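PDB 4QHR: alanine racemase from Acinetobacter baumannii, which belongs to the alanine racemase family and joins an N-terminal TIM-type barrel to a C-terminal domain rich in beta strands. Local coordinates for residues A[148-158]-A[177-188]; A[211-219]-A[228-236]. All coordinates share one frame; numbering follows the deposited sequence.

Contact 1: residues A[148-158]-A[177-188]; sequences KSEGFTCVLAM and FLHIKETCDPIL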
loop_
_atom_site.group_PDB
_atom_site.type_symbol
_atom_site.label_atom_id
_atom_site.label_comp_id
_atom_site.label_asym_id
_atom_site.label_seq_id
_atom_site.Cartn_x
_atom_site.Cartn_y
_atom_site.Cartn_z
ATOM N N LYS A 148 -12.068 -32.897 -23.235
ATOM C CA LYS A 148 -11.291 -34.058 -23.728
ATOM C C LYS A 148 -11.754 -34.518 -25.115
ATOM O O LYS A 148 -10.940 -34.730 -26.019
ATOM C CB LYS A 148 -11.409 -35.242 -22.774
ATOM C CG LYS A 148 -10.627 -35.108 -21.507
ATOM C CD LYS A 148 -10.715 -36.443 -20.791
ATOM C CE LYS A 148 -9.836 -36.518 -19.569
ATOM N NZ LYS A 148 -9.796 -37.907 -19.060
ATOM N N SER A 149 -13.059 -34.653 -25.284
ATOM C CA SER A 149 -13.603 -35.115 -26.552
ATOM C C SER A 149 -13.375 -34.096 -27.645
ATOM O O SER A 149 -13.222 -34.477 -28.770
ATOM C CB SER A 149 -15.086 -35.528 -26.424
ATOM O OG SER A 149 -15.896 -34.385 -26.347
ATOM N N GLU A 150 -13.316 -32.808 -27.304
ATOM C CA GLU A 150 -12.937 -31.749 -28.255
ATOM C C GLU A 150 -11.457 -31.667 -28.603
ATOM O O GLU A 150 -11.101 -30.882 -29.434
ATOM C CB GLU A 150 -13.422 -30.374 -27.744
ATOM C CG GLU A 150 -14.932 -30.207 -27.719
ATOM C CD GLU A 150 -15.539 -30.127 -29.111
ATOM O OE1 GLU A 150 -14.808 -29.810 -30.087
ATOM O OE2 GLU A 150 -16.737 -30.431 -29.233
ATOM N N GLY A 151 -10.600 -32.460 -27.962
ATOM C CA GLY A 151 -9.176 -32.533 -28.271
ATOM C C GLY A 151 -8.238 -31.827 -27.284
ATOM O O GLY A 151 -7.014 -31.776 -27.520
ATOM N N PHE A 152 -8.773 -31.342 -26.167
ATOM C CA PHE A 152 -7.977 -30.645 -25.172
ATOM C C PHE A 152 -7.270 -31.584 -24.203
ATOM O O PHE A 152 -7.769 -32.651 -23.850
ATOM C CB PHE A 152 -8.811 -29.680 -24.327
ATOM C CG PHE A 152 -9.326 -28.478 -25.054
ATOM C CD1 PHE A 152 -8.564 -27.299 -25.135
ATOM C CD2 PHE A 152 -10.552 -28.489 -25.641
ATOM C CE1 PHE A 152 -9.062 -26.171 -25.781
ATOM C CE2 PHE A 152 -11.055 -27.351 -26.280
ATOM C CZ PHE A 152 -10.291 -26.206 -26.363
ATOM N N THR A 153 -6.118 -31.129 -23.727
ATOM C CA THR A 153 -5.455 -31.741 -22.592
ATOM C C THR A 153 -5.784 -30.844 -21.412
ATOM O O THR A 153 -5.525 -29.610 -21.440
ATOM C CB THR A 153 -3.934 -31.852 -22.786
ATOM O OG1 THR A 153 -3.654 -32.770 -23.863
ATOM C CG2 THR A 153 -3.217 -32.323 -21.515
ATOM N N CYS A 154 -6.360 -31.462 -20.396
ATOM C CA CYS A 154 -6.871 -30.760 -19.213
ATOM C C CYS A 154 -5.983 -30.891 -17.987
ATOM O O CYS A 154 -5.203 -31.872 -17.837
ATOM C CB CYS A 154 -8.233 -31.344 -18.808
ATOM S SG CYS A 154 -9.515 -31.097 -20.002
ATOM N N VAL A 155 -6.100 -29.930 -17.078
ATOM C CA VAL A 155 -5.525 -30.064 -15.740
ATOM C C VAL A 155 -6.637 -29.792 -14.755
ATOM O O VAL A 155 -7.187 -28.714 -14.786
ATOM C CB VAL A 155 -4.388 -29.061 -15.477
ATOM C CG1 VAL A 155 -3.858 -29.224 -14.069
ATOM C CG2 VAL A 155 -3.299 -29.202 -16.503
ATOM N N LEU A 156 -6.972 -30.736 -13.912
ATOM C CA LEU A 156 -7.927 -30.529 -12.833
ATOM C C LEU A 156 -7.253 -29.683 -11.782
ATOM O O LEU A 156 -6.222 -30.100 -11.200
ATOM C CB LEU A 156 -8.356 -31.851 -12.222
ATOM C CG LEU A 156 -9.322 -31.799 -11.031
ATOM C CD1 LEU A 156 -10.620 -31.107 -11.430
ATOM C CD2 LEU A 156 -9.605 -33.229 -10.575
ATOM N N ALA A 157 -7.841 -28.525 -11.502
ATOM C CA ALA A 157 -7.259 -27.564 -10.562
ATOM C C ALA A 157 -8.223 -27.241 -9.421
ATOM O O ALA A 157 -9.389 -26.959 -9.633
ATOM C CB ALA A 157 -6.861 -26.276 -11.271
ATOM N N MET A 158 -7.704 -27.304 -8.219
ATOM C CA MET A 158 -8.400 -26.771 -7.058
ATOM C C MET A 158 -7.464 -25.921 -6.185
ATOM O O MET A 158 -6.238 -26.051 -6.251
ATOM C CB MET A 158 -8.912 -27.914 -6.251
ATOM C CG MET A 158 -9.980 -27.532 -5.245
ATOM S SD MET A 158 -10.239 -28.937 -4.177
ATOM C CE MET A 158 -8.633 -29.197 -3.373
ATOM N N PHE A 177 -11.932 -33.363 -4.391
ATOM C CA PHE A 177 -10.886 -33.378 -5.403
ATOM C C PHE A 177 -10.508 -34.803 -5.869
ATOM O O PHE A 177 -10.366 -35.032 -7.072
ATOM C CB PHE A 177 -9.626 -32.685 -4.882
ATOM C CG PHE A 177 -8.598 -32.469 -5.949
ATOM C CD1 PHE A 177 -8.766 -31.462 -6.867
ATOM C CD2 PHE A 177 -7.475 -33.290 -6.041
ATOM C CE1 PHE A 177 -7.830 -31.256 -7.851
ATOM C CE2 PHE A 177 -6.534 -33.095 -7.041
ATOM C CZ PHE A 177 -6.709 -32.086 -7.942
ATOM N N LEU A 178 -10.340 -35.743 -4.933
ATOM C CA LEU A 178 -9.998 -37.148 -5.288
ATOM C C LEU A 178 -11.142 -37.843 -6.036
ATOM O O LEU A 178 -10.903 -38.615 -6.957
ATOM C CB LEU A 178 -9.607 -37.967 -4.064
ATOM C CG LEU A 178 -8.378 -37.522 -3.270
ATOM C CD1 LEU A 178 -8.132 -38.370 -2.020
ATOM C CD2 LEU A 178 -7.162 -37.550 -4.181
ATOM N N HIS A 179 -12.375 -37.549 -5.654
ATOM C CA HIS A 179 -13.558 -38.077 -6.357
ATOM C C HIS A 179 -13.547 -37.622 -7.793
ATOM O O HIS A 179 -13.791 -38.413 -8.710
ATOM C CB HIS A 179 -14.892 -37.676 -5.654
ATOM C CG HIS A 179 -16.105 -37.810 -6.526
ATOM N ND1 HIS A 179 -16.516 -39.012 -7.055
ATOM C CD2 HIS A 179 -16.994 -36.886 -6.966
ATOM C CE1 HIS A 179 -17.604 -38.829 -7.787
ATOM N NE2 HIS A 179 -17.913 -37.543 -7.754
ATOM N N ILE A 180 -13.237 -36.348 -8.013
ATOM C CA ILE A 180 -13.293 -35.843 -9.360
ATOM C C ILE A 180 -12.114 -36.378 -10.142
ATOM O O ILE A 180 -12.278 -36.758 -11.279
ATOM C CB ILE A 180 -13.375 -34.307 -9.414
ATOM C CG1 ILE A 180 -14.655 -33.806 -8.724
ATOM C CG2 ILE A 180 -13.391 -33.852 -10.867
ATOM C CD1 ILE A 180 -15.951 -34.136 -9.453
ATOM N N LYS A 181 -10.942 -36.398 -9.531
ATOM C CA LYS A 181 -9.739 -36.946 -10.152
ATOM C C LYS A 181 -10.033 -38.399 -10.633
ATOM O O LYS A 181 -9.936 -38.699 -11.836
ATOM C CB LYS A 181 -8.590 -36.882 -9.154
ATOM C CG LYS A 181 -7.231 -37.491 -9.532
ATOM C CD LYS A 181 -6.596 -36.836 -10.691
ATOM C CE LYS A 181 -5.088 -36.948 -10.703
ATOM N NZ LYS A 181 -4.577 -38.181 -11.325
ATOM N N GLU A 182 -10.427 -39.261 -9.694
ATOM C CA GLU A 182 -10.804 -40.657 -9.992
ATOM C C GLU A 182 -11.775 -40.727 -11.131
ATOM O O GLU A 182 -11.562 -41.454 -12.103
ATOM C CB GLU A 182 -11.451 -41.361 -8.763
ATOM N N THR A 183 -12.844 -39.965 -11.031
ATOM C CA THR A 183 -13.875 -39.928 -12.080
ATOM C C THR A 183 -13.390 -39.476 -13.490
ATOM O O THR A 183 -13.914 -39.952 -14.518
ATOM C CB THR A 183 -15.084 -39.054 -11.620
ATOM O OG1 THR A 183 -15.615 -39.573 -10.391
ATOM C CG2 THR A 183 -16.157 -39.085 -12.611
ATOM N N CYS A 184 -12.406 -38.579 -13.539
ATOM C CA CYS A 184 -11.933 -38.019 -14.800
ATOM C C CYS A 184 -10.572 -38.546 -15.212
ATOM O O CYS A 184 -10.064 -38.168 -16.260
ATOM C CB CYS A 184 -11.896 -36.475 -14.717
ATOM S SG CYS A 184 -13.562 -35.731 -14.624
ATOM N N ASP A 185 -9.973 -39.419 -14.424
ATOM C CA ASP A 185 -8.681 -39.972 -14.820
ATOM C C ASP A 185 -8.878 -40.753 -16.131
ATOM O O ASP A 185 -9.971 -41.308 -16.348
ATOM C CB ASP A 185 -8.106 -40.877 -13.744
ATOM C CG ASP A 185 -6.969 -40.241 -12.960
ATOM O OD1 ASP A 185 -6.166 -39.479 -13.529
ATOM O OD2 ASP A 185 -6.835 -40.600 -11.765
ATOM N N PRO A 186 -7.869 -40.809 -17.000
ATOM C CA PRO A 186 -6.559 -40.206 -16.775
ATOM C C PRO A 186 -6.566 -38.674 -16.966
ATOM O O PRO A 186 -7.013 -38.192 -18.022
ATOM C CB PRO A 186 -5.689 -40.879 -17.847
ATOM C CG PRO A 186 -6.646 -41.184 -18.989
ATOM C CD PRO A 186 -7.966 -41.486 -18.315
ATOM N N ILE A 187 -6.048 -37.934 -15.982
ATOM C CA ILE A 187 -5.982 -36.476 -16.073
ATOM C C ILE A 187 -4.853 -35.922 -15.200
ATOM O O ILE A 187 -4.550 -36.465 -14.138
ATOM C CB ILE A 187 -7.366 -35.846 -15.758
ATOM C CG1 ILE A 187 -7.453 -34.358 -16.152
ATOM C CG2 ILE A 187 -7.814 -36.039 -14.298
ATOM C CD1 ILE A 187 -8.815 -33.753 -15.869
ATOM N N LEU A 188 -4.238 -34.836 -15.671
ATOM C CA LEU A 188 -3.302 -34.127 -14.864
ATOM C C LEU A 188 -4.060 -33.417 -13.754
ATOM O O LEU A 188 -5.265 -33.093 -13.887
ATOM C CB LEU A 188 -2.544 -33.092 -15.710
ATOM C CG LEU A 188 -1.737 -33.670 -16.856
ATOM C CD1 LEU A 188 -1.433 -32.576 -17.881
ATOM C CD2 LEU A 188 -0.495 -34.399 -16.392
HETATM O O HOH W 1 -4.781 -34.504 -18.540
#

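Contact 2: residues A[211-219]-A[228-236]; sequences GIMLYGASP and LDLKPVMTF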
loop_
_atom_site.group_PDB
_atom_site.type_symbol
_atom_site.label_atom_id
_atom_site.label_comp_id
_atom_site.label_asym_id
_atom_site.label_seq_id
_atom_site.Cartn_x
_atom_site.Cartn_y
_atom_site.Cartn_z
ATOM N N GLY A 211 3.251 -20.020 -3.802
ATOM C CA GLY A 211 3.402 -18.560 -3.790
ATOM C C GLY A 211 4.218 -18.001 -2.633
ATOM O O GLY A 211 5.443 -17.793 -2.749
ATOM N N ILE A 212 3.532 -17.787 -1.509
ATOM C CA ILE A 212 4.150 -17.109 -0.386
ATOM C C ILE A 212 5.498 -17.699 0.030
ATOM O O ILE A 212 6.405 -16.956 0.415
ATOM C CB ILE A 212 3.172 -16.982 0.813
ATOM C CG1 ILE A 212 3.708 -15.962 1.809
ATOM C CG2 ILE A 212 2.882 -18.344 1.466
ATOM C CD1 ILE A 212 3.765 -14.540 1.283
ATOM N N MET A 213 5.647 -19.024 -0.012
ATOM C CA MET A 213 6.926 -19.601 0.437
ATOM C C MET A 213 8.128 -19.188 -0.435
ATOM O O MET A 213 9.263 -19.108 0.069
ATOM C CB MET A 213 6.880 -21.141 0.555
ATOM C CG MET A 213 6.655 -21.868 -0.741
ATOM S SD MET A 213 6.359 -23.635 -0.525
ATOM C CE MET A 213 7.956 -24.251 -0.005
ATOM N N LEU A 214 7.887 -18.894 -1.708
ATOM C CA LEU A 214 8.970 -18.419 -2.587
ATOM C C LEU A 214 9.649 -17.154 -2.066
ATOM O O LEU A 214 10.876 -16.985 -2.230
ATOM C CB LEU A 214 8.447 -18.181 -3.994
ATOM C CG LEU A 214 7.819 -19.316 -4.794
ATOM C CD1 LEU A 214 7.431 -18.825 -6.170
ATOM C CD2 LEU A 214 8.795 -20.471 -4.971
ATOM N N TYR A 215 8.823 -16.312 -1.402
ATOM C CA TYR A 215 9.186 -14.996 -0.910
ATOM C C TYR A 215 9.751 -15.027 0.529
ATOM O O TYR A 215 10.169 -14.023 1.079
ATOM C CB TYR A 215 7.981 -14.035 -1.076
ATOM C CG TYR A 215 7.497 -14.048 -2.523
ATOM C CD1 TYR A 215 8.242 -13.510 -3.504
ATOM C CD2 TYR A 215 6.288 -14.679 -2.868
ATOM C CE1 TYR A 215 7.834 -13.561 -4.844
ATOM C CE2 TYR A 215 5.854 -14.755 -4.155
ATOM C CZ TYR A 215 6.633 -14.218 -5.151
ATOM O OH TYR A 215 6.172 -14.281 -6.436
ATOM N N GLY A 216 9.848 -16.227 1.093
ATOM C CA GLY A 216 10.394 -16.364 2.415
ATOM C C GLY A 216 9.541 -15.699 3.452
ATOM O O GLY A 216 10.027 -15.060 4.350
ATOM N N ALA A 217 8.256 -15.895 3.327
ATOM C CA ALA A 217 7.316 -15.565 4.350
ATOM C C ALA A 217 6.489 -16.838 4.582
ATOM O O ALA A 217 6.456 -17.754 3.737
ATOM C CB ALA A 217 6.448 -14.367 3.921
ATOM N N SER A 218 5.840 -16.899 5.728
ATOM C CA SER A 218 5.138 -18.130 6.185
ATOM C C SER A 218 3.680 -18.260 5.773
ATOM O O SER A 218 2.905 -17.343 5.918
ATOM C CB SER A 218 5.153 -18.217 7.702
ATOM O OG SER A 218 4.548 -19.445 8.104
ATOM N N PRO A 219 3.287 -19.428 5.262
ATOM C CA PRO A 219 1.834 -19.666 5.032
ATOM C C PRO A 219 1.048 -19.999 6.332
ATOM O O PRO A 219 -0.159 -20.136 6.246
ATOM C CB PRO A 219 1.798 -20.905 4.156
ATOM C CG PRO A 219 3.108 -21.485 4.181
ATOM C CD PRO A 219 4.092 -20.594 4.922
ATOM N N LEU A 228 10.377 -23.377 9.012
ATOM C CA LEU A 228 10.081 -23.933 7.724
ATOM C C LEU A 228 11.255 -24.050 6.817
ATOM O O LEU A 228 11.081 -24.591 5.729
ATOM C CB LEU A 228 9.014 -23.066 7.020
ATOM C CG LEU A 228 7.677 -22.936 7.745
ATOM C CD1 LEU A 228 6.820 -21.911 6.979
ATOM C CD2 LEU A 228 6.948 -24.258 7.856
ATOM N N ASP A 229 12.411 -23.562 7.261
ATOM C CA ASP A 229 13.641 -23.436 6.487
ATOM C C ASP A 229 13.398 -22.648 5.177
ATOM O O ASP A 229 13.701 -23.125 4.070
ATOM C CB ASP A 229 14.355 -24.793 6.223
ATOM C CG ASP A 229 15.724 -24.631 5.525
ATOM O OD1 ASP A 229 16.440 -23.585 5.600
ATOM O OD2 ASP A 229 16.106 -25.597 4.874
ATOM N N LEU A 230 12.852 -21.441 5.335
ATOM C CA LEU A 230 12.747 -20.496 4.211
ATOM C C LEU A 230 13.553 -19.228 4.488
ATOM O O LEU A 230 13.696 -18.820 5.659
ATOM C CB LEU A 230 11.283 -20.137 3.959
ATOM C CG LEU A 230 10.342 -21.278 3.618
ATOM C CD1 LEU A 230 8.874 -20.851 3.801
ATOM C CD2 LEU A 230 10.541 -21.709 2.177
ATOM N N LYS A 231 14.058 -18.593 3.434
ATOM C CA LYS A 231 14.847 -17.376 3.567
ATOM C C LYS A 231 14.063 -16.117 3.163
ATOM O O LYS A 231 13.667 -15.992 2.001
ATOM C CB LYS A 231 16.080 -17.502 2.689
ATOM C CG LYS A 231 17.070 -18.450 3.328
ATOM C CD LYS A 231 18.301 -18.614 2.508
ATOM C CE LYS A 231 19.158 -19.645 3.245
ATOM N NZ LYS A 231 20.373 -19.702 2.423
ATOM N N PRO A 232 13.855 -15.178 4.115
ATOM C CA PRO A 232 13.165 -13.924 3.729
ATOM C C PRO A 232 13.823 -13.296 2.510
ATOM O O PRO A 232 15.063 -13.146 2.459
ATOM C CB PRO A 232 13.320 -13.044 4.974
ATOM C CG PRO A 232 13.409 -14.011 6.102
ATOM C CD PRO A 232 14.102 -15.241 5.563
ATOM N N VAL A 233 13.017 -12.896 1.543
ATOM C CA VAL A 233 13.546 -12.318 0.325
ATOM C C VAL A 233 13.628 -10.775 0.438
ATOM O O VAL A 233 14.626 -10.141 0.014
ATOM C CB VAL A 233 12.676 -12.755 -0.851
ATOM C CG1 VAL A 233 13.027 -11.985 -2.137
ATOM C CG2 VAL A 233 12.773 -14.244 -1.077
ATOM N N MET A 234 12.582 -10.158 0.972
ATOM C CA MET A 234 12.509 -8.719 1.070
ATOM C C MET A 234 13.032 -8.197 2.413
ATOM O O MET A 234 12.577 -8.656 3.471
ATOM C CB MET A 234 11.050 -8.226 0.927
ATOM C CG MET A 234 10.916 -6.725 0.915
ATOM S SD MET A 234 9.273 -5.982 0.873
ATOM C CE MET A 234 8.560 -6.722 -0.607
ATOM N N THR A 235 13.923 -7.211 2.333
ATOM C CA THR A 235 14.220 -6.337 3.473
ATOM C C THR A 235 13.723 -4.920 3.194
ATOM O O THR A 235 14.048 -4.309 2.132
ATOM C CB THR A 235 15.711 -6.344 3.787
ATOM O OG1 THR A 235 16.118 -7.704 3.915
ATOM C CG2 THR A 235 15.957 -5.654 5.133
ATOM N N PHE A 236 12.959 -4.363 4.131
ATOM C CA PHE A 236 12.358 -3.025 3.971
ATOM C C PHE A 236 13.066 -2.152 5.018
ATOM O O PHE A 236 12.947 -2.396 6.223
ATOM C CB PHE A 236 10.844 -3.142 4.206
ATOM C CG PHE A 236 10.025 -1.869 3.989
ATOM C CD1 PHE A 236 10.420 -0.822 3.133
ATOM C CD2 PHE A 236 8.804 -1.758 4.612
ATOM C CE1 PHE A 236 9.598 0.302 2.967
ATOM C CE2 PHE A 236 7.997 -0.648 4.465
ATOM C CZ PHE A 236 8.396 0.384 3.653
HETATM O O HOH W 2 9.862 -11.341 1.573
#

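Contact 1: residues A[148-158]-A[177-188]
Lys148 NZ is gripped by two backbone carbonyls across the contact, Cys184 O at 2.8 Å and Pro186 O at 3.0 Å. The ammonium lies well above the plane of the Pro186 carbonyl (46° out of it) but closer to that of Cys184. An extended chain beyond CG carries it to the place where helix 168-184 ends and the chain turns through the cis peptide before Pro186. There Asp185 OD1 closes an Asx turn, accepting from Ile187 N (2.9 Å) with its anti lone pair, while on its syn side it forms a salt bridge with Lys181 NZ (3.0 Å).

Beyond the turn the chain enters strand 188-190, parallel to strand 154-157. Leu156 N donates to Leu188 O (2.9 Å), and a water links Cys154 O to Leu188 N. Strand, helix and strand form a beta-alpha-beta unit of the barrel.

Leu156 enters the strand-helix interface with CG anti to its backbone N (chi1 178°). Its CD2 makes a CH-pi contact over one face of the Phe177 ring, 28° off the ring normal, and also packs against Ile180 CG2. Met158 CB approaches Phe177 CD1 to 3.6 Å, with its sulfur oblique to the same ring in a Met-aromatic contact. Ile187 CD1 rests on the side chains of Cys154 and Leu156, touching Cys154 CB at 3.8 Å.

Apolar packing thus joins helix to strand, while the Lys148 charge meets the Cys184 carbonyl at the helix C-terminus, where the helix dipole would probably favour it, and the Pro186 carbonyl just beyond.

Contact 2: residues A[211-219]-A[228-236]
Tyr215, whose carbonyl reaches Val233, has Leu214 CB over the centre of one face of its ring, 4.2 Å above the plane. The ring itself leads away from residues 228-236, and its OH is bonded to Met32 O. The Tyr215 carbonyl is what crosses to the other segment: Val233 N donates to Tyr215 O over 3.1 Å, from above the carbonyl plane (46° out of it). A water also donates to this oxygen and accepts from Met234 N. Val233 CG2, anti to its own carbonyl carbon, lies beside the Tyr215 oxygen at 3.4 Å.

Next to it the two backbones come into direct contact. Gly216 CA makes a CA-H...O contact with Lys231 O (3.3 Å), and Pro232 CA returns one to Gly216 O. Gly216 has positive phi and no side chain to hinder this close approach.

The contact brings the 3-10 turn 212-215, which follows barrel strand 207-208, against the loop 229-233 that leads into strand 234-246 of the mixed sheet. At the opening of that turn Gly211 N and Ile212 N bind phosphate oxygens of the modified residue LLP at position 34.

Further back, Leu230 spreads its two methyls over Met213, CD1 on Met213 CB (3.8 Å) and CD2 near Met213 O. Leu228 CD1 reaches Pro219 CD tip to tip (3.7 Å) and also touches OG of Ser218, whose hydroxyl is hydrogen-bonded to Lys223 O.

From the N terminus, the chain first lays down strand 4-8 and then the earlier strands of the barrel before reaching contact 1, which closes a loop of 18 residues between 158 and 177, about half of it helix, and brings strand 154-157 alongside the next barrel strand, 188-190. The chain continues through helix 194-199 and strand 207-208 to contact 2, which closes a shorter loop of eight residues containing most of helix 225-228. The two loops follow in series, neither nested nor crossed, with centres 32 Å apart. Contact 1 stays within the barrel; contact 2 joins the loop after the barrel's last strand to the segment leading into strand 234-246, which pairs with strand 4-8.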